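Local coordinates for protein eukaryotic translation initiation factor 4 gamma 2 (Homo sapiens, PDB 4IUL) that probably acts in translation initiation as a homologue of eIF4G, its MIF4G domain interacting with the RNA helicase eIF4A, at residues 120-123 and 124-127. Numbering follows the deposited sequence.
Sequences FENR and TRNV
Thr124 reaches back one helical turn to Phe120, its OG1 donating to Phe120 O at 2.7 Å. With OG1 anti to its own carbonyl carbon (chi1 -65°), the hydroxyl lies beside the backbone N, and Phe120 O accepts from both Thr124 OG1 and Thr124 N, the latter at 3.2 Å from above the carbonyl plane. The same OG1 sits over one face of the Phe120 ring, toward its rim. A valine here would lack the hydroxyl donor, which is likely to leave Phe120 O gripped more loosely, by the backbone N-H of this residue alone.

Arg125 folds back over the preceding turn. Its CB packs against the carbonyl oxygens of Glu121 and Asn122; CG lies 3.6 Å from Glu121 O. A bend at chi3 (-70°) turns the guanidinium over that oxygen, which lies beneath the centre of its face. NE makes a weak bond to a water that donates to Asn122 OD1, NH1 touches Glu121 CB, and NH2 meets Asn122 OD1 at 2.5 Å, a weak, strongly bent bond with amide and guanidinium planes 80° apart. Glu121 OE1 stays 4.4 Å from Arg125 NH1, beyond a salt bridge; OE2 hydrogen-bonds Gln117 NE2.

In the backbone, Arg125 N donates to Glu121 O (3.1 Å) and Asn126 N to Asn122 O. Phe120 packs on helices 141-163 and 170-181, joining this part of helix 107-127 to the next two helices of the all-helical, HEAT-repeat MIF4G fold. The i-to-i-4 threonine hydroxyl bond to a backbone carbonyl is characteristic of alpha-helices.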
ATOM      1  N   PHE A 120       0.338  -7.293   4.654  1.00 36.07           N
ATOM      2  CA  PHE A 120       0.086  -8.033   3.423  1.00 36.68           C
ATOM      3  C   PHE A 120      -0.095  -9.533   3.650  1.00 35.38           C
ATOM      4  O   PHE A 120      -0.943 -10.154   3.008  1.00 35.64           O
ATOM      5  CB  PHE A 120       1.196  -7.813   2.389  1.00 33.88           C
ATOM      6  CG  PHE A 120       0.829  -8.296   1.008  1.00 35.48           C
ATOM      7  CD1 PHE A 120      -0.140  -7.629   0.260  1.00 34.63           C
ATOM      8  CD2 PHE A 120       1.429  -9.425   0.467  1.00 35.32           C
ATOM      9  CE1 PHE A 120      -0.504  -8.076  -1.005  1.00 36.62           C
ATOM     10  CE2 PHE A 120       1.071  -9.883  -0.800  1.00 37.82           C
ATOM     11  CZ  PHE A 120       0.102  -9.208  -1.540  1.00 37.19           C
ATOM     12  N   GLU A 121       0.694 -10.115   4.549  1.00 34.34           N
ATOM     13  CA  GLU A 121       0.579 -11.546   4.834  1.00 35.79           C
ATOM     14  C   GLU A 121      -0.716 -11.879   5.579  1.00 36.70           C
ATOM     15  O   GLU A 121      -1.377 -12.868   5.267  1.00 38.03           O
ATOM     16  CB  GLU A 121       1.784 -12.033   5.646  1.00 36.28           C
ATOM     17  CG  GLU A 121       3.073 -12.232   4.841  1.00 37.66           C
ATOM     18  CD  GLU A 121       4.306 -12.457   5.729  1.00 41.06           C
ATOM     19  OE1 GLU A 121       4.169 -13.013   6.846  1.00 40.78           O
ATOM     20  OE2 GLU A 121       5.423 -12.089   5.299  1.00 42.90           O
ATOM     21  N   ASN A 122      -1.089 -11.052   6.552  1.00 37.29           N
ATOM     22  CA  ASN A 122      -2.308 -11.294   7.321  1.00 39.14           C
ATOM     23  C   ASN A 122      -3.580 -11.096   6.503  1.00 38.73           C
ATOM     24  O   ASN A 122      -4.540 -11.855   6.648  1.00 39.39           O
ATOM     25  CB  ASN A 122      -2.353 -10.394   8.560  1.00 41.84           C
ATOM     26  CG  ASN A 122      -1.140 -10.583   9.461  1.00 46.36           C
ATOM     27  OD1 ASN A 122      -0.811 -11.703   9.856  1.00 49.59           O
ATOM     28  ND2 ASN A 122      -0.468  -9.485   9.787  1.00 48.92           N
ATOM     29  N   ARG A 123      -3.591 -10.082   5.644  1.00 37.44           N
ATOM     30  CA  ARG A 123      -4.761  -9.808   4.817  1.00 37.54           C
ATOM     31  C   ARG A 123      -4.939 -10.881   3.741  1.00 39.22           C
ATOM     32  O   ARG A 123      -6.056 -11.120   3.268  1.00 37.76           O
ATOM     33  CB  ARG A 123      -4.645  -8.420   4.184  1.00 35.20           C
ATOM     34  CG  ARG A 123      -4.590  -7.291   5.219  1.00 37.04           C
ATOM     35  CD  ARG A 123      -5.893  -7.177   6.006  1.00 36.76           C
ATOM     36  NE  ARG A 123      -5.793  -6.198   7.084  1.00 39.34           N
ATOM     37  CZ  ARG A 123      -6.807  -5.819   7.859  1.00 40.45           C
ATOM     38  NH1 ARG A 123      -8.018  -6.335   7.677  1.00 40.80           N
ATOM     39  NH2 ARG A 123      -6.609  -4.930   8.827  1.00 38.62           N
ATOM     40  N   THR A 124      -3.834 -11.525   3.366  1.00 38.48           N
ATOM     41  CA  THR A 124      -3.864 -12.590   2.375  1.00 39.85           C
ATOM     42  C   THR A 124      -4.470 -13.840   3.007  1.00 40.91           C
ATOM     43  O   THR A 124      -5.280 -14.530   2.387  1.00 40.14           O
ATOM     44  CB  THR A 124      -2.453 -12.944   1.875  1.00 39.97           C
ATOM     45  OG1 THR A 124      -1.893 -11.826   1.175  1.00 38.37           O
ATOM     46  CG2 THR A 124      -2.513 -14.144   0.940  1.00 41.39           C
ATOM     47  N   ARG A 125      -4.071 -14.122   4.244  1.00 42.56           N
ATOM     48  CA  ARG A 125      -4.579 -15.281   4.971  1.00 42.71           C
ATOM     49  C   ARG A 125      -6.075 -15.174   5.258  1.00 44.23           C
ATOM     50  O   ARG A 125      -6.778 -16.185   5.324  1.00 43.66           O
ATOM     51  CB  ARG A 125      -3.818 -15.458   6.286  1.00 42.34           C
ATOM     52  CG  ARG A 125      -2.507 -16.219   6.145  1.00 45.21           C
ATOM     53  CD  ARG A 125      -1.983 -16.684   7.505  1.00 46.10           C
ATOM     54  NE  ARG A 125      -1.515 -15.570   8.324  1.00 46.83           N
ATOM     55  CZ  ARG A 125      -0.352 -14.949   8.145  1.00 47.24           C
ATOM     56  NH1 ARG A 125       0.462 -15.343   7.175  1.00 45.86           N
ATOM     57  NH2 ARG A 125      -0.011 -13.930   8.928  1.00 46.43           N
ATOM     58  N   ASN A 126      -6.557 -13.947   5.427  1.00 44.90           N
ATOM     59  CA  ASN A 126      -7.969 -13.716   5.701  1.00 47.46           C
ATOM     60  C   ASN A 126      -8.852 -14.029   4.493  1.00 49.51           C
ATOM     61  O   ASN A 126     -10.016 -14.398   4.652  1.00 49.68           O
ATOM     62  CB  ASN A 126      -8.189 -12.265   6.144  1.00 46.78           C
ATOM     63  CG  ASN A 126      -7.650 -11.993   7.543  1.00 47.19           C
ATOM     64  OD1 ASN A 126      -6.854 -12.772   8.076  1.00 45.61           O
ATOM     65  ND2 ASN A 126      -8.075 -10.881   8.139  1.00 44.69           N
ATOM     66  N   VAL A 127      -8.298 -13.876   3.292  1.00 50.78           N
ATOM     67  CA  VAL A 127      -9.035 -14.144   2.058  1.00 53.08           C
ATOM     68  C   VAL A 127      -9.119 -15.638   1.759  1.00 55.76           C
ATOM     69  O   VAL A 127     -10.165 -16.136   1.346  1.00 55.77           O
ATOM     70  CB  VAL A 127      -8.382 -13.424   0.847  1.00 52.21           C
ATOM     71  CG1 VAL A 127      -8.900 -14.008  -0.467  1.00 50.74           C
ATOM     72  CG2 VAL A 127      -8.686 -11.937   0.909  1.00 51.35           C
TER
HETATM   73  O   HOH W   1      -3.029 -13.109   9.717  1.00 61.79           O